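Local coordinates for protein PpBBE-like 1 D396N (Physcomitrella patens subsp. patens, PDB 6EO5) that oxidises cellobiose as a flavin-dependent berberine bridge enzyme homologue of the VAO family, with FAD probably attached through two covalent bonds, at residues Phe242-Ala256 against Leu267-Leu281. Residues are numbered along the deposited sequence; the frame is centred on the assembly and turned at random.
Sequences FQSWGLNVPAEISAA and LEGTYLGKKTSLLPL
Trp245, on helix 235-246, meets Leu281 through its NE1 and Leu267 through its six-membered ring. With CG anti to the backbone N (chi1 170°), its CB places the indole against the hairpin of strands 253-259 and 264-271. At the near side of the ring NE1 gives an almost straight hydrogen bond, 2.8 Å long, to Leu281 O, which lies in the indole plane. Farther out, CE3, CZ3 and CH2 receive Leu267 CD2 over one face, a CH-pi contact 4.1 Å from the six-membered ring's centroid, while Val249 CG2 covers the opposite face. The other branch of Leu267, CD1, sits 3.7 Å from Ala255 CB and also reaches Phe242 CD1.

Within the hairpin, the strands pair antiparallel. Ser254 and Thr270 exchange backbone hydrogen bonds, as do Ala256 and Glu268, and Leu272 N extends the ladder to Glu252 O. Ala255 faces Gly269 with CA atoms 3.9 Å apart. On the same face as Ala255, Ile253 lays CG1 3.6 Å from Tyr271 CD1 and rests its CD1 against Leu281 CB. Replacing Trp245 with a phenylalanine would probably leave Leu281 O without this donor and weaken the tie between the two helices, 235-246 and 279-288.

The apolar contacts of Leu267, Ile253 and Leu281 have little directional preference, so the indole bond, the one side-chain hydrogen bond between the segments, is likely to set how the ring is turned.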
# COMPACT_ATOMS: atom_id res chain seq x y z
N PHE A 242 -14.63 10.44 -16.17
CA PHE A 242 -14.31 9.82 -14.89
C PHE A 242 -14.36 10.84 -13.75
O PHE A 242 -14.98 10.58 -12.71
CB PHE A 242 -12.94 9.14 -14.97
CG PHE A 242 -12.33 8.80 -13.63
CD1 PHE A 242 -12.90 7.83 -12.81
CD2 PHE A 242 -11.17 9.45 -13.21
CE1 PHE A 242 -12.33 7.50 -11.58
CE2 PHE A 242 -10.59 9.14 -11.98
CZ PHE A 242 -11.18 8.16 -11.16
N GLN A 243 -13.73 12.01 -13.95
CA GLN A 243 -13.74 13.07 -12.94
C GLN A 243 -15.15 13.54 -12.61
O GLN A 243 -15.51 13.68 -11.44
CB GLN A 243 -12.91 14.25 -13.40
CG GLN A 243 -11.44 14.14 -13.12
CD GLN A 243 -10.74 15.49 -13.18
OE1 GLN A 243 -9.66 15.65 -12.62
NE2 GLN A 243 -11.36 16.45 -13.86
N SER A 244 -15.95 13.83 -13.64
CA SER A 244 -17.31 14.29 -13.40
C SER A 244 -18.11 13.24 -12.65
O SER A 244 -18.77 13.55 -11.66
CB SER A 244 -18.00 14.62 -14.72
OG SER A 244 -17.18 15.47 -15.49
N TRP A 245 -18.05 11.99 -13.12
CA TRP A 245 -18.76 10.89 -12.48
C TRP A 245 -18.27 10.67 -11.05
O TRP A 245 -19.07 10.42 -10.14
CB TRP A 245 -18.58 9.63 -13.32
CG TRP A 245 -19.05 8.34 -12.65
CD1 TRP A 245 -20.33 7.90 -12.56
CD2 TRP A 245 -18.23 7.33 -12.03
NE1 TRP A 245 -20.37 6.69 -11.90
CE2 TRP A 245 -19.09 6.32 -11.57
CE3 TRP A 245 -16.85 7.19 -11.81
CZ2 TRP A 245 -18.63 5.18 -10.91
CZ3 TRP A 245 -16.39 6.06 -11.15
CH2 TRP A 245 -17.28 5.07 -10.71
N GLY A 246 -16.94 10.75 -10.85
CA GLY A 246 -16.35 10.42 -9.56
C GLY A 246 -16.83 11.30 -8.42
O GLY A 246 -16.92 10.84 -7.28
N LEU A 247 -17.15 12.56 -8.72
CA LEU A 247 -17.64 13.49 -7.71
C LEU A 247 -18.90 13.00 -7.00
O LEU A 247 -19.19 13.49 -5.90
CB LEU A 247 -17.91 14.86 -8.34
CG LEU A 247 -16.63 15.66 -8.61
CD1 LEU A 247 -16.82 16.75 -9.65
CD2 LEU A 247 -16.12 16.24 -7.30
N ASN A 248 -19.65 12.05 -7.58
CA ASN A 248 -20.97 11.70 -7.04
C ASN A 248 -21.15 10.20 -6.83
O ASN A 248 -22.29 9.73 -6.74
CB ASN A 248 -22.08 12.23 -7.95
CG ASN A 248 -22.09 13.74 -8.02
OD1 ASN A 248 -21.78 14.32 -9.06
ND2 ASN A 248 -22.42 14.38 -6.91
N VAL A 249 -20.07 9.44 -6.73
CA VAL A 249 -20.16 7.99 -6.61
C VAL A 249 -20.52 7.61 -5.18
O VAL A 249 -19.83 8.04 -4.24
CB VAL A 249 -18.85 7.33 -7.05
CG1 VAL A 249 -18.93 5.83 -6.86
CG2 VAL A 249 -18.52 7.71 -8.50
N PRO A 250 -21.58 6.83 -4.96
CA PRO A 250 -21.94 6.43 -3.60
C PRO A 250 -20.94 5.41 -3.06
O PRO A 250 -20.24 4.74 -3.82
CB PRO A 250 -23.34 5.82 -3.74
CG PRO A 250 -23.41 5.41 -5.21
CD PRO A 250 -22.57 6.39 -5.96
N ALA A 251 -20.93 5.30 -1.73
CA ALA A 251 -19.90 4.54 -1.03
C ALA A 251 -19.88 3.06 -1.39
O ALA A 251 -18.85 2.41 -1.21
CB ALA A 251 -20.06 4.68 0.48
N GLU A 252 -21.00 2.51 -1.88
CA GLU A 252 -21.02 1.09 -2.24
C GLU A 252 -20.15 0.77 -3.45
O GLU A 252 -19.98 -0.42 -3.77
CB GLU A 252 -22.45 0.61 -2.51
CG GLU A 252 -23.36 0.54 -1.29
CD GLU A 252 -23.71 1.91 -0.74
OE1 GLU A 252 -23.82 2.87 -1.53
OE2 GLU A 252 -23.86 2.02 0.50
N ILE A 253 -19.56 1.77 -4.11
CA ILE A 253 -18.69 1.58 -5.26
C ILE A 253 -17.29 2.12 -4.94
O ILE A 253 -17.15 3.22 -4.40
CB ILE A 253 -19.25 2.28 -6.52
CG1 ILE A 253 -20.45 1.49 -7.07
CG2 ILE A 253 -18.18 2.47 -7.57
CD1 ILE A 253 -20.92 1.97 -8.41
N SER A 254 -16.28 1.33 -5.25
CA SER A 254 -14.89 1.77 -5.25
C SER A 254 -14.34 1.54 -6.65
O SER A 254 -14.45 0.43 -7.18
CB SER A 254 -14.04 1.01 -4.22
OG SER A 254 -14.38 1.37 -2.89
N ALA A 255 -13.77 2.57 -7.26
CA ALA A 255 -13.33 2.47 -8.64
C ALA A 255 -11.96 3.11 -8.78
O ALA A 255 -11.54 3.92 -7.96
CB ALA A 255 -14.31 3.14 -9.61
N ALA A 256 -11.28 2.72 -9.85
CA ALA A 256 -9.99 3.26 -10.21
C ALA A 256 -9.96 3.44 -11.71
O ALA A 256 -10.51 2.62 -12.45
CB ALA A 256 -8.84 2.35 -9.77
N LEU A 267 -11.94 2.24 -16.84
CA LEU A 267 -12.49 2.41 -15.51
C LEU A 267 -12.79 1.02 -14.98
O LEU A 267 -13.49 0.25 -15.64
CB LEU A 267 -13.76 3.27 -15.52
CG LEU A 267 -14.47 3.38 -14.17
CD1 LEU A 267 -13.55 4.03 -13.14
CD2 LEU A 267 -15.76 4.16 -14.30
N GLU A 268 -12.24 0.69 -13.82
CA GLU A 268 -12.50 -0.59 -13.18
C GLU A 268 -13.05 -0.36 -11.78
O GLU A 268 -12.62 0.56 -11.08
CB GLU A 268 -11.23 -1.45 -13.12
CG GLU A 268 -11.51 -2.83 -12.55
CD GLU A 268 -10.28 -3.72 -12.50
OE1 GLU A 268 -9.16 -3.20 -12.72
OE2 GLU A 268 -10.46 -4.94 -12.23
N GLY A 269 -14.01 -1.19 -11.36
CA GLY A 269 -14.62 -0.96 -10.07
C GLY A 269 -15.37 -2.15 -9.51
O GLY A 269 -15.66 -3.12 -10.21
N THR A 270 -15.67 -2.04 -8.22
CA THR A 270 -16.42 -3.05 -7.50
C THR A 270 -17.62 -2.40 -6.83
O THR A 270 -17.47 -1.38 -6.14
CB THR A 270 -15.54 -3.75 -6.46
OG1 THR A 270 -14.46 -4.41 -7.13
CG2 THR A 270 -16.36 -4.76 -5.65
N TYR A 271 -18.80 -2.98 -7.04
CA TYR A 271 -20.06 -2.51 -6.48
C TYR A 271 -20.56 -3.51 -5.45
O TYR A 271 -20.75 -4.69 -5.77
CB TYR A 271 -21.10 -2.30 -7.58
CG TYR A 271 -22.50 -2.05 -7.08
CD1 TYR A 271 -22.74 -1.13 -6.07
CD2 TYR A 271 -23.59 -2.71 -7.65
CE1 TYR A 271 -24.03 -0.89 -5.61
CE2 TYR A 271 -24.89 -2.48 -7.20
CZ TYR A 271 -25.10 -1.57 -6.18
OH TYR A 271 -26.39 -1.34 -5.74
N LEU A 272 -20.74 -3.05 -4.21
CA LEU A 272 -21.26 -3.88 -3.13
C LEU A 272 -22.79 -3.98 -3.24
O LEU A 272 -23.55 -3.39 -2.47
CB LEU A 272 -20.83 -3.33 -1.78
CG LEU A 272 -19.33 -3.29 -1.55
CD1 LEU A 272 -19.03 -2.55 -0.26
CD2 LEU A 272 -18.77 -4.69 -1.50
N GLY A 273 -23.23 -4.75 -4.22
CA GLY A 273 -24.64 -4.79 -4.56
C GLY A 273 -24.87 -5.73 -5.72
O GLY A 273 -23.94 -6.33 -6.27
N LYS A 274 -26.14 -5.86 -6.08
CA LYS A 274 -26.55 -6.76 -7.16
C LYS A 274 -26.33 -6.12 -8.52
O LYS A 274 -26.56 -4.92 -8.71
CB LYS A 274 -28.02 -7.16 -7.00
CG LYS A 274 -28.30 -8.04 -5.80
CD LYS A 274 -29.80 -8.19 -5.58
CE LYS A 274 -30.12 -9.01 -4.34
NZ LYS A 274 -31.60 -9.17 -4.14
N LYS A 275 -25.92 -6.94 -9.48
CA LYS A 275 -25.62 -6.44 -10.82
C LYS A 275 -26.81 -5.70 -11.43
O LYS A 275 -26.63 -4.70 -12.13
CB LYS A 275 -25.19 -7.60 -11.71
CG LYS A 275 -24.98 -7.20 -13.14
CD LYS A 275 -24.50 -8.37 -13.95
CE LYS A 275 -24.49 -8.04 -15.41
NZ LYS A 275 -23.95 -9.21 -16.16
N THR A 276 -28.04 -6.17 -11.16
CA THR A 276 -29.21 -5.49 -11.72
C THR A 276 -29.40 -4.09 -11.16
O THR A 276 -30.19 -3.33 -11.72
CB THR A 276 -30.49 -6.31 -11.48
OG1 THR A 276 -30.55 -6.76 -10.12
CG2 THR A 276 -30.54 -7.51 -12.41
N SER A 277 -28.69 -3.71 -10.10
CA SER A 277 -28.72 -2.35 -9.59
C SER A 277 -27.59 -1.46 -10.13
O SER A 277 -27.62 -0.25 -9.88
CB SER A 277 -28.67 -2.37 -8.06
OG SER A 277 -29.85 -2.91 -7.51
N LEU A 278 -26.63 -2.02 -10.87
CA LEU A 278 -25.39 -1.29 -11.16
C LEU A 278 -25.60 -0.15 -12.16
O LEU A 278 -25.03 0.94 -11.99
CB LEU A 278 -24.32 -2.25 -11.69
CG LEU A 278 -23.03 -1.57 -12.19
CD1 LEU A 278 -22.29 -0.87 -11.07
CD2 LEU A 278 -22.10 -2.52 -12.91
N LEU A 279 -26.39 -0.37 -13.21
CA LEU A 279 -26.36 0.56 -14.34
C LEU A 279 -26.78 1.99 -14.00
O LEU A 279 -26.15 2.92 -14.54
CB LEU A 279 -27.18 0.00 -15.51
CG LEU A 279 -26.29 -0.72 -16.55
CD1 LEU A 279 -25.50 -1.90 -15.96
CD2 LEU A 279 -27.11 -1.18 -17.75
N PRO A 280 -27.77 2.26 -13.15
CA PRO A 280 -28.01 3.66 -12.76
C PRO A 280 -26.79 4.33 -12.19
O PRO A 280 -26.67 5.56 -12.30
CB PRO A 280 -29.11 3.55 -11.70
CG PRO A 280 -29.73 2.27 -11.92
CD PRO A 280 -28.72 1.34 -12.49
N LEU A 281 -25.87 3.57 -11.60
CA LEU A 281 -24.72 4.15 -10.91
C LEU A 281 -23.51 4.39 -11.82
O LEU A 281 -22.62 5.15 -11.44
CB LEU A 281 -24.30 3.25 -9.75
CG LEU A 281 -25.41 2.95 -8.75
CD1 LEU A 281 -24.97 1.90 -7.75
CD2 LEU A 281 -25.86 4.22 -8.05